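Local structure of type C neurotoxin (Clostridium botulinum, 3PME) at residues Y39-L45 / M192-D197; A25-G31 / D50-L56; W140-T144 / L155-G159. The protein probably binds gangliosides and membrane lipids on nerve cells, as the receptor-binding domain of a mosaic C/D botulinum neurotoxin. All blocks are in the same frame, centred on the assembly; numbering follows the deposited sequence.

Contact 1 of 3, residues Y39-L45 / M192-D197; sequences YTNDFKL and MLWIRD
The guanidinium of Arg196 lies flat on the ring of Tyr39, the two planes only 11° apart and CZ sitting over the middle of the ring, 3.7 Å from its centroid. This is a stacked cation-pi pair. Arg196 CG is placed between the backbone N and the carbonyl carbon (chi1 80°), and from there the chain runs extended to NE, so that CD passes over Tyr39 CB and CG before the planar group reaches the ring. Other groups hold both partners: Tyr39 OH bonds to Gly228 O, Arg196 NH2 to Gln217 O, and Trp74 and Trp140 make further cation-pi contacts with the arginine. On the same face of the sheet, Lys44 stretches alongside Trp194, with CG over the five-membered ring and CE reaching Met192 SD at 3.5 Å.

The backbones that carry these side chains are antiparallel strands of the jelly-roll-like, lectin-type domain, Phe43 pairing with Ile195 and Leu45 with Leu193 through two hydrogen bonds each. Those four residues point to the opposite face. There Ile195 CB stands over the Phe43 ring, 4.1 Å from its centroid, while Leu45 CD1 meets Leu193 CD1.

Leading into strand 42-45, a type I turn from Tyr39 to Asp42 brings Asn41 up to Asp197. Amide and carboxylate stand nearly perpendicular (89°), yet Asn41 ND2 reaches Asp197 OD1 at 2.9 Å in a nearly straight bond, on its syn side but well out of the carboxylate plane. One water links Asn41 N to Asp197 OD2, and Asn41 OD1 accepts from Asn12 N.

Contact 2 of 3, residues A25-G31 / D50-L56; sequences AEVRLEG and DKIIVNL
Arg28 and Ile53 face each other as a hydrogen-bonded pair of two antiparallel strands, 26-30 and 51-55, in a three-stranded sheet of the lectin-like domain; 26-30 is outermost and 178-181 lies beyond 51-55. Arg28 N and O both bond to Ile53, the N-H to Ile53 O being almost straight at 177°. Arg28 CB lies 4.0 Å from Ile53 O. CG stands anti to the backbone N (chi1 -178°), and the chain bends at chi3 (77°), which leans the guanidinium over toward Ile53. Its NH2 comes to 3.8 Å from Ile53 CG1, and Ile53 CB lies under one face of the guanidinium, toward its rim. Along the edge, in plane, stand two carboxylates of its own strand: Glu26 OE2 beside NH1 and Glu30 OE1 beside NH2, each in a salt bridge of 3.3 Å whose hydrogen bond is weak. An arginine between Glu26 and Glu30 would be expected to offset the repulsion of the two carboxylates and favour their ionised form; the two in-plane contacts should also steady its rotation.

Asn55 lies alongside Glu26 but its OD1 accepts a hydrogen bond from Thr178 OG1, and Lys51 leads away to a salt bridge between its NZ and Asp184.

The face of the sheet that carries Val27, Leu29, Ile52 and Val54 is apolar. Val27 CG1 packs on Ile52 CG2 at 3.9 Å, Ala25 CB leans on Val54 CG1, and Leu8 and Leu10 of strand 6-13, from the large sheet, pack onto this face. Further along, Leu29 runs side by side with Ile52, its CG resting 4.0 Å from Ile52 CG1.

Contact 3 of 3, residues W140-T144 / L155-G159; sequences WFFVT and LYING
Phe142 and Asn158 are joined by two hydrogen bonds, once through Asn158 N to Phe142 O and once through the side chain, where Phe142 N points at Asn158 OD1 over 2.8 Å and nearly straight (170°). Asn158 CB leads away from the neighbouring strand, but with CG anti to the carbonyl carbon (chi1 -65°) the amide swings back, and OD1 takes the place a backbone carbonyl would fill. Further along, Thr144 and Tyr156 exchange two backbone bonds, and the Tyr156 hydroxyl bonds to Asn207 OD1.

Water extends this network. One molecule bridges Trp140 O and Asn158 ND2; another donates to Phe142 O, accepts from Gly159 N and bonds to Thr144 OG1.

The pairing belongs to the beta hairpin of strands 141-148 and 152-157 in the lectin-like domain, with Asn158 just past the end of the second strand.

Apolar packing fills one face. Ile157 CD1 lies 3.9 Å from Phe141 CE2, meeting the ring obliquely, and also nears Val143 CG2; Val143 CG1 touches Leu155 CD1 at 3.8 Å. Over the other face runs helix 207-218, against which Phe142 and Thr144 pack. The Tyr156 ring turns its edge to Thr144 O, with CD1 at 3.6 Å.

How the contacts relate
All three contacts lie in the lectin-like N-terminal part of the receptor-binding fragment. Contacts 1 and 3 belong to the same large antiparallel sheet, linked by strand 68-77, which pairs with both 141-148 and 193-201; their centres are about 15 Å apart and Trp140 packs against Arg196, Trp194 and Tyr39. Contact 2 belongs to a separate three-stranded sheet, its centre about 14 Å from that of contact 1, and touches it where Phe43 meets Ile52. Contacts 2 and 3 do not touch, their centres being about 24 Å apart. Along the chain the segments of contacts 1 and 2 alternate, whereas the hairpin of contact 3 is nested within contact 1, which ties early and late strands of the domain together.

Contact 1 of 3, residues Y39-L45 / M192-D197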
loop_
_atom_site.group_PDB
_atom_site.type_symbol
_atom_site.label_atom_id
_atom_site.label_comp_id
_atom_site.label_asym_id
_atom_site.label_seq_id
_atom_site.Cartn_x
_atom_site.Cartn_y
_atom_site.Cartn_z
ATOM N N TYR A 39 4.935 -9.334 -2.749
ATOM C CA TYR A 39 6.087 -8.738 -3.411
ATOM C C TYR A 39 7.251 -9.718 -3.368
ATOM O O TYR A 39 7.388 -10.485 -2.411
ATOM C CB TYR A 39 6.511 -7.440 -2.700
ATOM C CG TYR A 39 5.646 -6.253 -3.039
ATOM C CD1 TYR A 39 5.890 -5.503 -4.180
ATOM C CD2 TYR A 39 4.576 -5.888 -2.228
ATOM C CE1 TYR A 39 5.100 -4.416 -4.505
ATOM C CE2 TYR A 39 3.785 -4.799 -2.538
ATOM C CZ TYR A 39 4.052 -4.068 -3.675
ATOM O OH TYR A 39 3.271 -2.984 -4.018
ATOM N N THR A 40 8.104 -9.657 -4.383
ATOM C CA THR A 40 9.219 -10.595 -4.528
ATOM C C THR A 40 10.038 -10.804 -3.262
ATOM O O THR A 40 10.314 -11.934 -2.880
ATOM C CB THR A 40 10.153 -10.170 -5.660
ATOM O OG1 THR A 40 9.431 -10.193 -6.900
ATOM C CG2 THR A 40 11.330 -11.115 -5.755
ATOM N N ASN A 41 10.420 -9.712 -2.613
ATOM C CA ASN A 41 11.322 -9.792 -1.472
ATOM C C ASN A 41 10.581 -9.715 -0.140
ATOM O O ASN A 41 11.135 -9.233 0.858
ATOM C CB ASN A 41 12.380 -8.695 -1.565
ATOM C CG ASN A 41 13.212 -8.810 -2.835
ATOM O OD1 ASN A 41 13.579 -9.917 -3.247
ATOM N ND2 ASN A 41 13.509 -7.675 -3.462
ATOM N N ASP A 42 9.334 -10.188 -0.113
ATOM C CA ASP A 42 8.555 -10.130 1.126
ATOM C C ASP A 42 8.594 -11.413 1.943
ATOM O O ASP A 42 9.011 -12.468 1.461
ATOM C CB ASP A 42 7.117 -9.600 0.916
ATOM C CG ASP A 42 6.146 -10.644 0.411
ATOM O OD1 ASP A 42 6.373 -11.865 0.562
ATOM O OD2 ASP A 42 5.107 -10.216 -0.128
ATOM N N PHE A 43 8.222 -11.289 3.209
ATOM C CA PHE A 43 8.015 -12.432 4.066
ATOM C C PHE A 43 6.932 -12.108 5.081
ATOM O O PHE A 43 6.707 -10.941 5.419
ATOM C CB PHE A 43 9.316 -12.943 4.711
ATOM C CG PHE A 43 10.106 -11.897 5.455
ATOM C CD1 PHE A 43 11.088 -11.157 4.807
ATOM C CD2 PHE A 43 9.897 -11.688 6.807
ATOM C CE1 PHE A 43 11.838 -10.212 5.494
ATOM C CE2 PHE A 43 10.650 -10.743 7.507
ATOM C CZ PHE A 43 11.618 -10.010 6.845
ATOM N N LYS A 44 6.235 -13.140 5.530
ATOM C CA LYS A 44 5.084 -12.979 6.392
ATOM C C LYS A 44 5.371 -13.596 7.748
ATOM O O LYS A 44 5.861 -14.727 7.838
ATOM C CB LYS A 44 3.881 -13.673 5.745
ATOM C CG LYS A 44 2.559 -13.474 6.453
ATOM C CD LYS A 44 1.452 -14.260 5.745
ATOM C CE LYS A 44 0.102 -14.030 6.397
ATOM N NZ LYS A 44 -0.960 -14.827 5.721
ATOM N N LEU A 45 5.074 -12.847 8.803
ATOM C CA LEU A 45 5.129 -13.376 10.155
ATOM C C LEU A 45 3.697 -13.506 10.657
ATOM O O LEU A 45 3.013 -12.502 10.870
ATOM C CB LEU A 45 5.950 -12.457 11.057
ATOM C CG LEU A 45 7.339 -12.102 10.524
ATOM C CD1 LEU A 45 8.046 -11.129 11.460
ATOM C CD2 LEU A 45 8.177 -13.359 10.326
ATOM N N MET A 192 -1.027 -10.729 12.094
ATOM C CA MET A 192 0.039 -11.070 11.166
ATOM C C MET A 192 0.638 -9.784 10.618
ATOM O O MET A 192 0.040 -8.723 10.720
ATOM C CB MET A 192 -0.513 -11.928 10.020
ATOM C CG MET A 192 -1.498 -11.185 9.101
ATOM S SD MET A 192 -2.458 -12.281 8.037
ATOM C CE MET A 192 -3.468 -13.110 9.259
ATOM N N LEU A 193 1.828 -9.888 10.044
ATOM C CA LEU A 193 2.433 -8.754 9.365
ATOM C C LEU A 193 3.343 -9.239 8.259
ATOM O O LEU A 193 3.756 -10.405 8.235
ATOM C CB LEU A 193 3.227 -7.882 10.348
ATOM C CG LEU A 193 4.485 -8.487 10.973
ATOM C CD1 LEU A 193 5.704 -8.250 10.111
ATOM C CD2 LEU A 193 4.714 -7.894 12.349
ATOM N N TRP A 194 3.668 -8.323 7.356
ATOM C CA TRP A 194 4.549 -8.597 6.232
ATOM C C TRP A 194 5.648 -7.563 6.260
ATOM O O TRP A 194 5.404 -6.407 6.609
ATOM C CB TRP A 194 3.806 -8.446 4.897
ATOM C CG TRP A 194 2.677 -9.402 4.641
ATOM C CD1 TRP A 194 2.702 -10.472 3.799
ATOM C CD2 TRP A 194 1.342 -9.343 5.180
ATOM N NE1 TRP A 194 1.473 -11.097 3.789
ATOM C CE2 TRP A 194 0.621 -10.425 4.623
ATOM C CE3 TRP A 194 0.686 -8.482 6.066
ATOM C CZ2 TRP A 194 -0.716 -10.681 4.940
ATOM C CZ3 TRP A 194 -0.647 -8.736 6.381
ATOM C CH2 TRP A 194 -1.334 -9.833 5.813
ATOM N N ILE A 195 6.847 -7.979 5.868
ATOM C CA ILE A 195 7.968 -7.064 5.670
ATOM C C ILE A 195 8.511 -7.320 4.271
ATOM O O ILE A 195 8.451 -8.449 3.776
ATOM C CB ILE A 195 9.063 -7.317 6.715
ATOM C CG1 ILE A 195 8.584 -6.829 8.086
ATOM C CG2 ILE A 195 10.383 -6.605 6.333
ATOM C CD1 ILE A 195 9.459 -7.296 9.240
ATOM N N ARG A 196 9.026 -6.295 3.612
ATOM C CA ARG A 196 9.736 -6.534 2.354
ATOM C C ARG A 196 10.954 -5.640 2.196
ATOM O O ARG A 196 11.035 -4.565 2.784
ATOM C CB ARG A 196 8.811 -6.392 1.142
ATOM C CG ARG A 196 8.554 -4.942 0.700
ATOM C CD ARG A 196 7.662 -4.988 -0.521
ATOM N NE ARG A 196 7.657 -3.767 -1.316
ATOM C CZ ARG A 196 6.723 -2.833 -1.232
ATOM N NH1 ARG A 196 5.725 -2.953 -0.360
ATOM N NH2 ARG A 196 6.768 -1.784 -2.035
ATOM N N ASP A 197 11.890 -6.100 1.380
ATOM C CA ASP A 197 13.071 -5.336 0.999
ATOM C C ASP A 197 13.877 -4.867 2.213
ATOM O O ASP A 197 14.263 -3.703 2.314
ATOM C CB ASP A 197 12.693 -4.169 0.078
ATOM C CG ASP A 197 12.092 -4.639 -1.238
ATOM O OD1 ASP A 197 12.842 -5.194 -2.066
ATOM O OD2 ASP A 197 10.881 -4.455 -1.440
HETATM O O HOH W 1 10.098 -6.873 -3.002
#

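Contact 2 of 3, residues A25-G31 / D50-L56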
loop_
_atom_site.group_PDB
_atom_site.type_symbol
_atom_site.label_atom_id
_atom_site.label_comp_id
_atom_site.label_asym_id
_atom_site.label_seq_id
_atom_site.Cartn_x
_atom_site.Cartn_y
_atom_site.Cartn_z
ATOM N N ALA A 25 25.618 -13.184 4.443
ATOM C CA ALA A 25 25.123 -13.509 5.774
ATOM C C ALA A 25 24.388 -14.841 5.721
ATOM O O ALA A 25 23.815 -15.202 4.689
ATOM C CB ALA A 25 24.187 -12.412 6.281
ATOM N N GLU A 26 24.402 -15.574 6.829
ATOM C CA GLU A 26 23.578 -16.767 6.934
ATOM C C GLU A 26 22.131 -16.368 7.202
ATOM O O GLU A 26 21.858 -15.577 8.098
ATOM C CB GLU A 26 24.070 -17.681 8.055
ATOM C CG GLU A 26 23.135 -18.846 8.315
ATOM C CD GLU A 26 23.478 -19.615 9.578
ATOM O OE1 GLU A 26 24.473 -19.263 10.253
ATOM O OE2 GLU A 26 22.743 -20.575 9.895
ATOM N N VAL A 27 21.212 -16.924 6.421
ATOM C CA VAL A 27 19.791 -16.657 6.598
ATOM C C VAL A 27 19.074 -17.983 6.794
ATOM O O VAL A 27 18.949 -18.772 5.857
ATOM C CB VAL A 27 19.206 -15.925 5.379
ATOM C CG1 VAL A 27 17.709 -15.672 5.561
ATOM C CG2 VAL A 27 19.955 -14.619 5.129
ATOM N N ARG A 28 18.632 -18.241 8.017
ATOM C CA ARG A 28 17.952 -19.495 8.308
ATOM C C ARG A 28 16.501 -19.251 8.674
ATOM O O ARG A 28 16.195 -18.390 9.492
ATOM C CB ARG A 28 18.648 -20.242 9.444
ATOM C CG ARG A 28 18.008 -21.586 9.752
ATOM C CD ARG A 28 18.784 -22.360 10.807
ATOM N NE ARG A 28 18.542 -21.859 12.159
ATOM C CZ ARG A 28 19.396 -21.108 12.846
ATOM N NH1 ARG A 28 20.561 -20.761 12.316
ATOM N NH2 ARG A 28 19.088 -20.701 14.071
ATOM N N LEU A 29 15.604 -20.021 8.068
ATOM C CA LEU A 29 14.184 -19.880 8.349
ATOM C C LEU A 29 13.680 -20.994 9.256
ATOM O O LEU A 29 13.846 -22.178 8.954
ATOM C CB LEU A 29 13.370 -19.832 7.053
ATOM C CG LEU A 29 13.341 -18.483 6.326
ATOM C CD1 LEU A 29 14.672 -18.188 5.648
ATOM C CD2 LEU A 29 12.214 -18.454 5.315
ATOM N N GLU A 30 13.073 -20.601 10.371
ATOM C CA GLU A 30 12.452 -21.544 11.291
ATOM C C GLU A 30 10.940 -21.431 11.194
ATOM O O GLU A 30 10.408 -20.383 10.824
ATOM C CB GLU A 30 12.904 -21.279 12.725
ATOM C CG GLU A 30 14.389 -21.466 12.953
ATOM C CD GLU A 30 14.752 -21.420 14.422
ATOM O OE1 GLU A 30 15.945 -21.610 14.747
ATOM O OE2 GLU A 30 13.842 -21.194 15.250
ATOM N N GLY A 31 10.242 -22.513 11.521
ATOM C CA GLY A 31 8.799 -22.521 11.407
ATOM C C GLY A 31 8.375 -22.479 9.954
ATOM O O GLY A 31 9.073 -22.986 9.078
ATOM N N ASP A 50 7.148 -18.849 13.610
ATOM C CA ASP A 50 7.754 -18.382 12.370
ATOM C C ASP A 50 8.913 -17.441 12.692
ATOM O O ASP A 50 8.697 -16.381 13.265
ATOM C CB ASP A 50 6.726 -17.624 11.522
ATOM C CG ASP A 50 5.479 -18.436 11.235
ATOM O OD1 ASP A 50 5.493 -19.668 11.465
ATOM O OD2 ASP A 50 4.485 -17.834 10.766
ATOM N N LYS A 51 10.136 -17.817 12.325
ATOM C CA LYS A 51 11.289 -16.942 12.551
ATOM C C LYS A 51 12.279 -16.967 11.402
ATOM O O LYS A 51 12.506 -18.004 10.785
ATOM C CB LYS A 51 12.041 -17.339 13.820
ATOM C CG LYS A 51 11.244 -17.257 15.098
ATOM C CD LYS A 51 12.156 -17.478 16.290
ATOM C CE LYS A 51 11.370 -17.491 17.585
ATOM N NZ LYS A 51 10.549 -16.259 17.715
ATOM N N ILE A 52 12.882 -15.819 11.122
ATOM C CA ILE A 52 14.030 -15.780 10.237
ATOM C C ILE A 52 15.223 -15.386 11.092
ATOM O O ILE A 52 15.195 -14.355 11.753
ATOM C CB ILE A 52 13.853 -14.761 9.114
ATOM C CG1 ILE A 52 12.606 -15.085 8.286
ATOM C CG2 ILE A 52 15.103 -14.728 8.237
ATOM C CD1 ILE A 52 12.340 -14.089 7.168
ATOM N N ILE A 53 16.255 -16.219 11.109
ATOM C CA ILE A 53 17.446 -15.920 11.894
ATOM C C ILE A 53 18.559 -15.525 10.942
ATOM O O ILE A 53 18.935 -16.301 10.061
ATOM C CB ILE A 53 17.916 -17.145 12.700
ATOM C CG1 ILE A 53 16.753 -17.780 13.472
ATOM C CG2 ILE A 53 19.094 -16.776 13.604
ATOM C CD1 ILE A 53 15.920 -16.813 14.243
ATOM N N VAL A 54 19.074 -14.311 11.096
ATOM C CA VAL A 54 20.159 -13.839 10.243
ATOM C C VAL A 54 21.435 -13.699 11.061
ATOM O O VAL A 54 21.450 -13.000 12.062
ATOM C CB VAL A 54 19.815 -12.485 9.590
ATOM C CG1 VAL A 54 20.952 -12.010 8.690
ATOM C CG2 VAL A 54 18.505 -12.587 8.798
ATOM N N ASN A 55 22.493 -14.389 10.648
ATOM C CA ASN A 55 23.802 -14.209 11.271
ATOM C C ASN A 55 24.762 -13.550 10.298
ATOM O O ASN A 55 25.159 -14.155 9.301
ATOM C CB ASN A 55 24.371 -15.553 11.723
ATOM C CG ASN A 55 23.661 -16.103 12.934
ATOM O OD1 ASN A 55 23.835 -15.602 14.042
ATOM N ND2 ASN A 55 22.862 -17.142 12.735
ATOM N N LEU A 56 25.114 -12.301 10.576
ATOM C CA LEU A 56 26.077 -11.575 9.768
ATOM C C LEU A 56 27.475 -12.103 10.037
ATOM O O LEU A 56 27.750 -12.627 11.114
ATOM C CB LEU A 56 26.052 -10.087 10.118
ATOM C CG LEU A 56 24.947 -9.189 9.553
ATOM C CD1 LEU A 56 23.575 -9.791 9.762
ATOM C CD2 LEU A 56 25.050 -7.802 10.208
#

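Contact 3 of 3, residues W140-T144 / L155-G159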
loop_
_atom_site.group_PDB
_atom_site.type_symbol
_atom_site.label_atom_id
_atom_site.label_comp_id
_atom_site.label_asym_id
_atom_site.label_seq_id
_atom_site.Cartn_x
_atom_site.Cartn_y
_atom_site.Cartn_z
ATOM N N TRP A 140 0.986 -1.156 3.262
ATOM C CA TRP A 140 2.447 -1.115 3.171
ATOM C C TRP A 140 2.932 0.312 3.367
ATOM O O TRP A 140 2.466 1.216 2.680
ATOM C CB TRP A 140 2.899 -1.542 1.787
ATOM C CG TRP A 140 2.742 -3.003 1.470
ATOM C CD1 TRP A 140 1.753 -3.588 0.726
ATOM C CD2 TRP A 140 3.628 -4.056 1.854
ATOM N NE1 TRP A 140 1.975 -4.943 0.628
ATOM C CE2 TRP A 140 3.127 -5.253 1.300
ATOM C CE3 TRP A 140 4.809 -4.101 2.604
ATOM C CZ2 TRP A 140 3.752 -6.487 1.495
ATOM C CZ3 TRP A 140 5.436 -5.320 2.781
ATOM C CH2 TRP A 140 4.907 -6.495 2.231
ATOM N N PHE A 141 3.877 0.513 4.284
ATOM C CA PHE A 141 4.589 1.792 4.333
ATOM C C PHE A 141 6.090 1.563 4.455
ATOM O O PHE A 141 6.525 0.517 4.933
ATOM C CB PHE A 141 4.037 2.750 5.405
ATOM C CG PHE A 141 4.114 2.232 6.818
ATOM C CD1 PHE A 141 3.098 1.448 7.344
ATOM C CD2 PHE A 141 5.161 2.609 7.662
ATOM C CE1 PHE A 141 3.145 0.999 8.658
ATOM C CE2 PHE A 141 5.216 2.175 8.984
ATOM C CZ PHE A 141 4.207 1.370 9.490
ATOM N N PHE A 142 6.854 2.529 3.961
ATOM C CA PHE A 142 8.315 2.429 3.886
ATOM C C PHE A 142 8.961 3.079 5.112
ATOM O O PHE A 142 8.723 4.257 5.420
ATOM C CB PHE A 142 8.807 3.088 2.599
ATOM C CG PHE A 142 10.301 3.043 2.422
ATOM C CD1 PHE A 142 10.976 1.829 2.427
ATOM C CD2 PHE A 142 11.021 4.216 2.235
ATOM C CE1 PHE A 142 12.360 1.781 2.258
ATOM C CE2 PHE A 142 12.395 4.178 2.059
ATOM C CZ PHE A 142 13.065 2.960 2.070
ATOM N N VAL A 143 9.772 2.295 5.807
ATOM C CA VAL A 143 10.448 2.764 7.015
ATOM C C VAL A 143 11.930 2.929 6.739
ATOM O O VAL A 143 12.546 2.107 6.045
ATOM C CB VAL A 143 10.263 1.761 8.177
ATOM C CG1 VAL A 143 11.065 2.190 9.422
ATOM C CG2 VAL A 143 8.779 1.598 8.510
ATOM N N THR A 144 12.513 3.994 7.278
ATOM C CA THR A 144 13.964 4.128 7.235
ATOM C C THR A 144 14.418 4.725 8.545
ATOM O O THR A 144 13.908 5.768 8.977
ATOM C CB THR A 144 14.463 5.022 6.094
ATOM O OG1 THR A 144 13.801 4.675 4.873
ATOM C CG2 THR A 144 15.971 4.833 5.921
ATOM N N LEU A 155 13.779 8.696 12.317
ATOM C CA LEU A 155 12.783 7.820 11.714
ATOM C C LEU A 155 12.102 8.506 10.544
ATOM O O LEU A 155 11.507 9.583 10.697
ATOM C CB LEU A 155 11.738 7.445 12.762
ATOM C CG LEU A 155 10.555 6.637 12.232
ATOM C CD1 LEU A 155 11.051 5.371 11.571
ATOM C CD2 LEU A 155 9.641 6.311 13.391
ATOM N N TYR A 156 12.189 7.865 9.377
ATOM C CA TYR A 156 11.558 8.347 8.151
ATOM C C TYR A 156 10.429 7.401 7.786
ATOM O O TYR A 156 10.583 6.191 7.902
ATOM C CB TYR A 156 12.550 8.354 6.988
ATOM C CG TYR A 156 13.640 9.389 7.131
ATOM C CD1 TYR A 156 14.695 9.186 8.010
ATOM C CD2 TYR A 156 13.613 10.560 6.391
ATOM C CE1 TYR A 156 15.700 10.131 8.148
ATOM C CE2 TYR A 156 14.622 11.530 6.538
ATOM C CZ TYR A 156 15.661 11.289 7.416
ATOM O OH TYR A 156 16.667 12.229 7.583
ATOM N N ILE A 157 9.307 7.973 7.362
ATOM C CA ILE A 157 8.165 7.198 6.856
ATOM C C ILE A 157 7.869 7.668 5.441
ATOM O O ILE A 157 7.604 8.853 5.204
ATOM C CB ILE A 157 6.903 7.369 7.739
ATOM C CG1 ILE A 157 7.169 6.892 9.169
ATOM C CG2 ILE A 157 5.699 6.619 7.107
ATOM C CD1 ILE A 157 7.486 5.394 9.266
ATOM N N ASN A 158 7.922 6.731 4.500
ATOM C CA ASN A 158 7.720 7.048 3.095
ATOM C C ASN A 158 8.603 8.216 2.640
ATOM O O ASN A 158 8.170 9.109 1.905
ATOM C CB ASN A 158 6.236 7.299 2.810
ATOM C CG ASN A 158 5.398 6.051 3.009
ATOM O OD1 ASN A 158 5.903 4.942 2.901
ATOM N ND2 ASN A 158 4.121 6.228 3.311
ATOM N N GLY A 159 9.843 8.224 3.128
ATOM C CA GLY A 159 10.826 9.187 2.667
ATOM C C GLY A 159 10.787 10.527 3.383
ATOM O O GLY A 159 11.514 11.451 3.021
HETATM O O HOH W 2 2.216 4.055 2.553
HETATM O O HOH W 3 11.182 6.204 4.781
#